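Local coordinates for protein Hep_Hag family (Burkholderia pseudomallei, PDB 3S6L) that probably helps the bacterium adhere to host epithelial cells, as the YadA-like head domain of a trimeric autotransporter adhesin, at residues 37-40 with 45-48; 49-54 with 58-63; 79-82 with 87-90. One frame throughout, in Å; residues are numbered along the deposited sequence.

Interaction 1: 37-40 with 45-48; sequences GTAV and SASG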
ATOM      1  N   GLY A  37      -7.422  11.051 -17.491  1.00 22.05           N
ATOM      2  CA  GLY A  37      -6.291  11.395 -16.655  1.00 21.30           C
ATOM      3  C   GLY A  37      -6.639  12.381 -15.577  1.00 20.77           C
ATOM      4  O   GLY A  37      -7.608  13.122 -15.687  1.00 21.38           O
ATOM      5  N   THR A  38      -5.853  12.372 -14.511  1.00 20.17           N
ATOM      6  CA  THR A  38      -6.045  13.324 -13.428  1.00 19.84           C
ATOM      7  C   THR A  38      -4.676  13.676 -12.929  1.00 20.09           C
ATOM      8  O   THR A  38      -3.818  12.814 -12.721  1.00 20.02           O
ATOM      9  CB  THR A  38      -6.915  12.732 -12.299  1.00 19.82           C
ATOM     10  OG1 THR A  38      -8.084  12.161 -12.873  1.00 18.45           O
ATOM     11  CG2 THR A  38      -7.324  13.789 -11.297  1.00 19.56           C
ATOM     12  N   ALA A  39      -4.448  14.959 -12.770  1.00 20.50           N
ATOM     13  CA  ALA A  39      -3.116  15.432 -12.424  1.00 21.09           C
ATOM     14  C   ALA A  39      -3.316  16.616 -11.520  1.00 21.41           C
ATOM     15  O   ALA A  39      -3.808  17.666 -11.968  1.00 22.86           O
ATOM     16  CB  ALA A  39      -2.293  15.829 -13.702  1.00 19.64           C
ATOM     17  N   VAL A  40      -2.941  16.459 -10.261  1.00 21.30           N
ATOM     18  CA  VAL A  40      -3.180  17.513  -9.290  1.00 21.28           C
ATOM     19  C   VAL A  40      -1.910  17.864  -8.527  1.00 21.15           C
ATOM     20  O   VAL A  40      -1.303  17.003  -7.900  1.00 20.78           O
ATOM     21  CB  VAL A  40      -4.392  17.160  -8.366  1.00 21.78           C
ATOM     22  CG1 VAL A  40      -4.592  18.251  -7.270  1.00 22.04           C
ATOM     23  CG2 VAL A  40      -5.667  17.038  -9.215  1.00 20.61           C
ATOM     24  N   SER A  45       1.980  15.667 -13.536  1.00 23.71           N
ATOM     25  CA  SER A  45       1.775  15.223 -14.902  1.00 23.86           C
ATOM     26  C   SER A  45       1.124  13.832 -15.009  1.00 23.69           C
ATOM     27  O   SER A  45       1.542  12.883 -14.374  1.00 24.88           O
ATOM     28  CB  SER A  45       3.104  15.320 -15.658  1.00 24.16           C
ATOM     29  OG  SER A  45       2.974  14.732 -16.920  1.00 27.88           O
ATOM     30  N   ALA A  46       0.081  13.703 -15.797  1.00 23.27           N
ATOM     31  CA  ALA A  46      -0.498  12.403 -16.018  1.00 23.14           C
ATOM     32  C   ALA A  46      -0.621  12.179 -17.540  1.00 23.62           C
ATOM     33  O   ALA A  46      -1.632  12.534 -18.148  1.00 22.78           O
ATOM     34  CB  ALA A  46      -1.869  12.308 -15.325  1.00 22.80           C
ATOM     35  N   SER A  47       0.417  11.606 -18.154  1.00 23.96           N
ATOM     36  CA  SER A  47       0.427  11.471 -19.611  1.00 24.82           C
ATOM     37  C   SER A  47       0.029  10.092 -20.139  1.00 25.16           C
ATOM     38  O   SER A  47      -0.267   9.970 -21.323  1.00 26.07           O
ATOM     39  CB  SER A  47       1.783  11.906 -20.206  1.00 25.39           C
ATOM     40  OG  SER A  47       2.807  10.978 -19.883  1.00 24.89           O
ATOM     41  N   GLY A  48       0.026   9.062 -19.284  1.00 24.75           N
ATOM     42  CA  GLY A  48      -0.332   7.696 -19.725  1.00 25.01           C
ATOM     43  C   GLY A  48      -1.845   7.609 -19.879  1.00 25.20           C
ATOM     44  O   GLY A  48      -2.558   8.459 -19.373  1.00 25.33           O
TER
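Extended torsions at Ala39 (phi/psi -145°/112°) and Ala46 (psi 90°) keep both chains drawn out where their methyls point at each other between segments 37-40 and 45-48. The methyls meet directly, Ala39 CB lying 3.9 Å from Ala46 CB, and the same Ala39 CB also packs 3.8 Å from Ala46 N. Ala46 CB also reaches a peptide group, coming within 3.3 Å of Thr38 O. That oxygen is also the acceptor of a probable hydrogen bond from the backbone of Ala53, so the methyl covers an oxygen probably engaged in sheet pairing. No hydrogen bond joins the two segments; with CA atoms 5.4 Å apart at Ala39 and Ala46 and 136 Å² buried, this is packing between two walls. Such a layout fits one turn of the left-handed beta-roll of YadA-like heads: strand 38-40 is paired in the long sheet through Thr24, Ala26, Ala51 and Ala53, while strand 45-46 returns along a separate, outer wall. Thr38 and Val40 direct their CB atoms away from 45-48. Their side chains instead pack on neighbouring copies, Thr38 on Gln56 of the second subunit and Val40 on Val40 of both other subunits. On the outer strand, Ser45 likewise turns from the seam and touches Asn59.

Interaction 2: 49-54 with 58-63; sequences TDATAL and SNASGN. With ZN (zinc ion), chain Q.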
ATOM      1  N   THR A  49      -2.369   6.599 -20.552  1.00 25.35           N
ATOM      2  CA  THR A  49      -3.834   6.481 -20.581  1.00 26.16           C
ATOM      3  C   THR A  49      -4.367   6.080 -19.183  1.00 24.36           C
ATOM      4  O   THR A  49      -3.732   5.283 -18.508  1.00 23.81           O
ATOM      5  CB  THR A  49      -4.302   5.493 -21.641  1.00 27.32           C
ATOM      6  OG1 THR A  49      -3.743   4.195 -21.355  1.00 31.86           O
ATOM      7  CG2 THR A  49      -3.843   5.945 -23.051  1.00 28.89           C
ATOM      8  N   ASP A  50      -5.504   6.648 -18.752  1.00 23.75           N
ATOM      9  CA  ASP A  50      -6.156   6.275 -17.479  1.00 22.78           C
ATOM     10  C   ASP A  50      -5.205   6.511 -16.288  1.00 21.87           C
ATOM     11  O   ASP A  50      -5.138   5.727 -15.345  1.00 21.59           O
ATOM     12  CB  ASP A  50      -6.662   4.809 -17.523  1.00 23.64           C
ATOM     13  CG  ASP A  50      -7.770   4.570 -18.599  1.00 27.01           C
ATOM     14  OD1 ASP A  50      -8.257   5.549 -19.183  1.00 29.69           O
ATOM     15  OD2 ASP A  50      -8.181   3.406 -18.868  1.00 31.23           O
ATOM     16  N   ALA A  51      -4.464   7.609 -16.332  1.00 21.18           N
ATOM     17  CA  ALA A  51      -3.354   7.786 -15.404  1.00 20.10           C
ATOM     18  C   ALA A  51      -3.741   8.800 -14.343  1.00 19.61           C
ATOM     19  O   ALA A  51      -4.561   9.672 -14.606  1.00 20.18           O
ATOM     20  CB  ALA A  51      -2.086   8.219 -16.151  1.00 18.94           C
ATOM     21  N   THR A  52      -3.155   8.683 -13.154  1.00 18.68           N
ATOM     22  CA  THR A  52      -3.541   9.536 -12.024  1.00 18.35           C
ATOM     23  C   THR A  52      -2.294   9.972 -11.276  1.00 18.28           C
ATOM     24  O   THR A  52      -1.535   9.134 -10.796  1.00 18.84           O
ATOM     25  CB  THR A  52      -4.473   8.784 -11.060  1.00 18.45           C
ATOM     26  OG1 THR A  52      -5.646   8.327 -11.759  1.00 18.13           O
ATOM     27  CG2 THR A  52      -4.881   9.667  -9.878  1.00 18.02           C
ATOM     28  N   ALA A  53      -2.075  11.281 -11.202  1.00 18.48           N
ATOM     29  CA  ALA A  53      -0.899  11.864 -10.533  1.00 18.51           C
ATOM     30  C   ALA A  53      -1.351  12.869  -9.486  1.00 18.63           C
ATOM     31  O   ALA A  53      -2.165  13.760  -9.772  1.00 19.28           O
ATOM     32  CB  ALA A  53       0.012  12.572 -11.555  1.00 18.80           C
ATOM     33  N   LEU A  54      -0.829  12.744  -8.278  1.00 17.78           N
ATOM     34  CA  LEU A  54      -1.160  13.701  -7.247  1.00 17.91           C
ATOM     35  C   LEU A  54       0.132  14.117  -6.558  1.00 18.16           C
ATOM     36  O   LEU A  54       0.932  13.259  -6.141  1.00 18.48           O
ATOM     37  CB  LEU A  54      -2.116  13.071  -6.217  1.00 18.06           C
ATOM     38  CG  LEU A  54      -2.343  13.946  -4.989  1.00 17.99           C
ATOM     39  CD1 LEU A  54      -3.218  15.089  -5.423  1.00 15.93           C
ATOM     40  CD2 LEU A  54      -2.953  13.208  -3.803  1.00 16.70           C
ATOM     41  N   SER A  58       4.722  15.183  -9.402  1.00 21.55           N
ATOM     42  CA  SER A  58       4.322  13.785  -9.551  1.00 20.58           C
ATOM     43  C   SER A  58       4.170  13.441 -11.036  1.00 21.53           C
ATOM     44  O   SER A  58       3.835  14.308 -11.886  1.00 21.04           O
ATOM     45  CB  SER A  58       3.041  13.457  -8.757  1.00 20.55           C
ATOM     46  OG  SER A  58       1.924  14.221  -9.162  1.00 18.79           O
ATOM     47  N   ASN A  59       4.421  12.179 -11.360  1.00 21.24           N
ATOM     48  CA  ASN A  59       4.506  11.810 -12.758  1.00 22.78           C
ATOM     49  C   ASN A  59       3.956  10.415 -13.024  1.00 21.95           C
ATOM     50  O   ASN A  59       4.603   9.395 -12.687  1.00 21.74           O
ATOM     51  CB  ASN A  59       5.954  11.955 -13.261  1.00 23.56           C
ATOM     52  CG  ASN A  59       6.138  11.473 -14.708  1.00 27.51           C
ATOM     53  OD1 ASN A  59       5.464  11.918 -15.617  1.00 29.32           O
ATOM     54  ND2 ASN A  59       7.073  10.539 -14.907  1.00 34.55           N
ATOM     55  N   ALA A  60       2.773  10.381 -13.647  1.00 20.35           N
ATOM     56  CA  ALA A  60       2.136   9.134 -13.990  1.00 19.05           C
ATOM     57  C   ALA A  60       2.143   8.956 -15.489  1.00 19.06           C
ATOM     58  O   ALA A  60       1.140   9.226 -16.152  1.00 18.29           O
ATOM     59  CB  ALA A  60       0.701   9.084 -13.423  1.00 18.17           C
ATOM     60  N   SER A  61       3.258   8.464 -16.025  1.00 18.94           N
ATOM     61  CA  SER A  61       3.425   8.440 -17.478  1.00 20.49           C
ATOM     62  C   SER A  61       3.158   7.050 -18.046  1.00 21.05           C
ATOM     63  O   SER A  61       2.980   6.895 -19.245  1.00 21.68           O
ATOM     64  CB  SER A  61       4.818   8.935 -17.886  1.00 20.69           C
ATOM     65  OG  SER A  61       5.780   8.054 -17.345  1.00 24.34           O
ATOM     66  N   GLY A  62       3.124   6.035 -17.193  1.00 20.14           N
ATOM     67  CA  GLY A  62       2.694   4.738 -17.679  1.00 20.93           C
ATOM     68  C   GLY A  62       1.207   4.735 -18.011  1.00 20.88           C
ATOM     69  O   GLY A  62       0.417   5.516 -17.460  1.00 20.44           O
ATOM     70  N   ASN A  63       0.820   3.870 -18.927  1.00 21.41           N
ATOM     71  CA  ASN A  63      -0.586   3.613 -19.140  1.00 22.42           C
ATOM     72  C   ASN A  63      -1.133   2.895 -17.871  1.00 21.53           C
ATOM     73  O   ASN A  63      -0.454   2.000 -17.300  1.00 21.39           O
ATOM     74  CB  ASN A  63      -0.774   2.779 -20.426  1.00 23.35           C
ATOM     75  CG  ASN A  63      -0.425   3.575 -21.712  1.00 26.52           C
ATOM     76  OD1 ASN A  63      -0.451   4.825 -21.750  1.00 26.16           O
ATOM     77  ND2 ASN A  63      -0.132   2.845 -22.773  1.00 28.42           N
TER
HETATM   78 ZN    ZN Q 185      -7.572   1.640 -20.142  1.00 37.23          ZN
HETATM   79  O   HOH W   1      -7.443  -0.373 -21.435  1.00 15.62           O
HETATM   80  O   HOH W   2      -8.814   0.391 -18.653  1.00 21.26           O
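Asn63 and Thr49 close one end of the contact, and the Asn63 side chain can be traced atom by atom. Its CB lies 3.4 Å from Thr49 OG1. Because CG stands anti to the carbonyl carbon, beside the backbone N, the amide swings across the threonine, and CG is likewise 3.4 Å from Thr49 OG1. At the tip, OD1 accepts a hydrogen bond from Thr49 N, 2.9 Å long and nearly straight at the hydrogen (170°). The donor arrives at a C=O...N angle of 128° and is tilted 30° from the carbonyl plane; ND2 takes no part in this bond.

Farther along, the seam becomes apolar. Ala60 CB sits between two methyls of the facing segment, 4.0 Å from Ala51 CB and 4.0 Å from Ala53 CB, and covers Thr52 O at 3.5 Å. Ala51 CB in turn rests 3.4 Å from Ala60 O. Ser58 ends this row beside Ala53 and Leu54, but its hydroxyl bonds to Gly55 O in the intervening turn. Thr52 and Leu54 turn their CB atoms away from 58-63, and both pack on Leu54 of the second subunit, at the trimer interface of the beta-roll.

Next to Thr49, Asp50 OD2 binds a zinc ion at 2.3 Å, with His64 NE2 and two waters as further ligands; OD1 has a weak hydrogen bond to Asn36. Since Thr49 and Asn63 immediately precede the two protein ligands, their side-chain-to-backbone bond, reinforced by backbone pairing of Thr49 with His64, probably helps fix the spacing of Asp50 and His64 across successive turns.

Interaction 3: 79-82 with 87-90; sequences STAV and GAPG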
ATOM      1  N   SER A  79       1.609   0.558 -13.490  1.00 18.65           N
ATOM      2  CA  SER A  79       2.441   0.751 -12.296  1.00 18.32           C
ATOM      3  C   SER A  79       1.788   1.724 -11.302  1.00 17.64           C
ATOM      4  O   SER A  79       0.986   2.585 -11.682  1.00 17.61           O
ATOM      5  CB  SER A  79       3.811   1.311 -12.688  1.00 18.21           C
ATOM      6  OG  SER A  79       3.665   2.602 -13.298  1.00 16.69           O
ATOM      7  N   THR A  80       2.182   1.605 -10.043  1.00 17.11           N
ATOM      8  CA  THR A  80       1.591   2.379  -8.956  1.00 16.29           C
ATOM      9  C   THR A  80       2.751   2.761  -8.035  1.00 16.81           C
ATOM     10  O   THR A  80       3.554   1.898  -7.614  1.00 16.71           O
ATOM     11  CB  THR A  80       0.545   1.552  -8.212  1.00 16.13           C
ATOM     12  OG1 THR A  80      -0.485   1.119  -9.133  1.00 16.77           O
ATOM     13  CG2 THR A  80      -0.091   2.343  -7.086  1.00 16.46           C
ATOM     14  N   ALA A  81       2.875   4.056  -7.744  1.00 16.31           N
ATOM     15  CA  ALA A  81       3.915   4.524  -6.822  1.00 15.88           C
ATOM     16  C   ALA A  81       3.254   5.469  -5.857  1.00 15.56           C
ATOM     17  O   ALA A  81       2.643   6.468  -6.295  1.00 15.83           O
ATOM     18  CB  ALA A  81       5.064   5.221  -7.578  1.00 15.13           C
ATOM     19  N   VAL A  82       3.335   5.144  -4.559  1.00 15.37           N
ATOM     20  CA  VAL A  82       2.645   5.932  -3.533  1.00 16.24           C
ATOM     21  C   VAL A  82       3.614   6.220  -2.370  1.00 17.38           C
ATOM     22  O   VAL A  82       4.112   5.283  -1.696  1.00 17.69           O
ATOM     23  CB  VAL A  82       1.326   5.228  -3.034  1.00 16.36           C
ATOM     24  CG1 VAL A  82       0.721   5.931  -1.828  1.00 16.10           C
ATOM     25  CG2 VAL A  82       0.288   5.125  -4.147  1.00 15.75           C
ATOM     26  N   GLY A  87       8.935   5.288  -6.553  1.00 18.13           N
ATOM     27  CA  GLY A  87       9.142   5.000  -7.957  1.00 18.08           C
ATOM     28  C   GLY A  87       8.689   3.611  -8.384  1.00 17.80           C
ATOM     29  O   GLY A  87       8.959   2.622  -7.723  1.00 17.00           O
ATOM     30  N   ALA A  88       8.015   3.551  -9.521  1.00 17.91           N
ATOM     31  CA  ALA A  88       7.619   2.275 -10.113  1.00 18.48           C
ATOM     32  C   ALA A  88       7.857   2.257 -11.624  1.00 18.49           C
ATOM     33  O   ALA A  88       6.904   2.390 -12.398  1.00 19.72           O
ATOM     34  CB  ALA A  88       6.104   1.992  -9.765  1.00 17.24           C
ATOM     35  N   PRO A  89       9.130   2.140 -12.073  1.00 19.60           N
ATOM     36  CA  PRO A  89       9.371   2.093 -13.542  1.00 19.07           C
ATOM     37  C   PRO A  89       9.016   0.761 -14.187  1.00 20.10           C
ATOM     38  O   PRO A  89       9.003   0.648 -15.411  1.00 20.77           O
ATOM     39  CB  PRO A  89      10.873   2.309 -13.646  1.00 19.73           C
ATOM     40  CG  PRO A  89      11.423   1.861 -12.351  1.00 19.53           C
ATOM     41  CD  PRO A  89      10.403   2.220 -11.318  1.00 19.14           C
ATOM     42  N   GLY A  90       8.787  -0.271 -13.381  1.00 20.59           N
ATOM     43  CA  GLY A  90       8.555  -1.589 -13.937  1.00 21.35           C
ATOM     44  C   GLY A  90       7.107  -1.769 -14.385  1.00 21.75           C
ATOM     45  O   GLY A  90       6.184  -1.181 -13.797  1.00 20.76           O
TER
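Gly87 opens the return path over Ala81: their CA atoms are 5.4 Å apart, and Gly87 N lies 4.0 Å from Ala81 CB. The glycine thus contributes backbone alone to the seam.

Ala88 comes next and buries more surface here than any other residue. Its N is 3.9 Å from Ala81 CB, and its methyl enters the gap between alternate residues of 79-82, with Ala88 CB at 4.0 Å from Ala81 CB and 3.8 Å from Ser79 CB. The methyl also approaches the peptide between them, reaching 3.3 Å from Thr80 O. The carbonyl of Ala88 adds a further touch, as Ala88 O lies 3.3 Å from Ser79 CB. Ser79 therefore presents its CB, rather than a hydrogen bond, to the returning chain: with OG set between the backbone N and the carbonyl carbon (chi1 63°), the hydroxyl bonds to Gly76 O of the preceding turn.

Pro89 faces outward and misses 79-82; its ring packs on Ser75 and Ser103, residues of the flanking turns. Gly90 then brings the chain back, with Gly90 O at 3.6 Å from Ser79 CB.

No hydrogen bond crosses between the segments, so the 183 Å² buried here comes from close packing of methyl, methylene and peptide groups. On its other face the strand looks into the trimer: Thr80 and Val82 pack on Phe96 of the second subunit, and Val82 meets Val82 of the third. This turn thus keeps small residues between its walls and sets Thr80 and Val82 at the subunit interface; such a thin, two-walled turn is the building unit of the left-handed beta-roll of YadA-like adhesin heads.

Overall arrangement
The three contacts follow in series along the chain, each closing before the next opens, and all reach the same long sheet through strands 38-40, 52-54 and 80-82. Interactions 1 and 2 occupy adjacent turns, their centres about 5 Å apart, and are joined on both walls: strands 38-40 and 52-54 are neighbours in the sheet, and on the outer wall Ser45 N probably bonds to Ser58 O at 2.8 Å. Interaction 3 lies two turns beyond interaction 2, about 10 Å between centres and without touching; strand 66-68 comes between. Recurrence of the inner alanines every 14 residues (Ala39, Ala53, Ala67, Ala81) marks the repeat that stacks into an elongated, trimeric head.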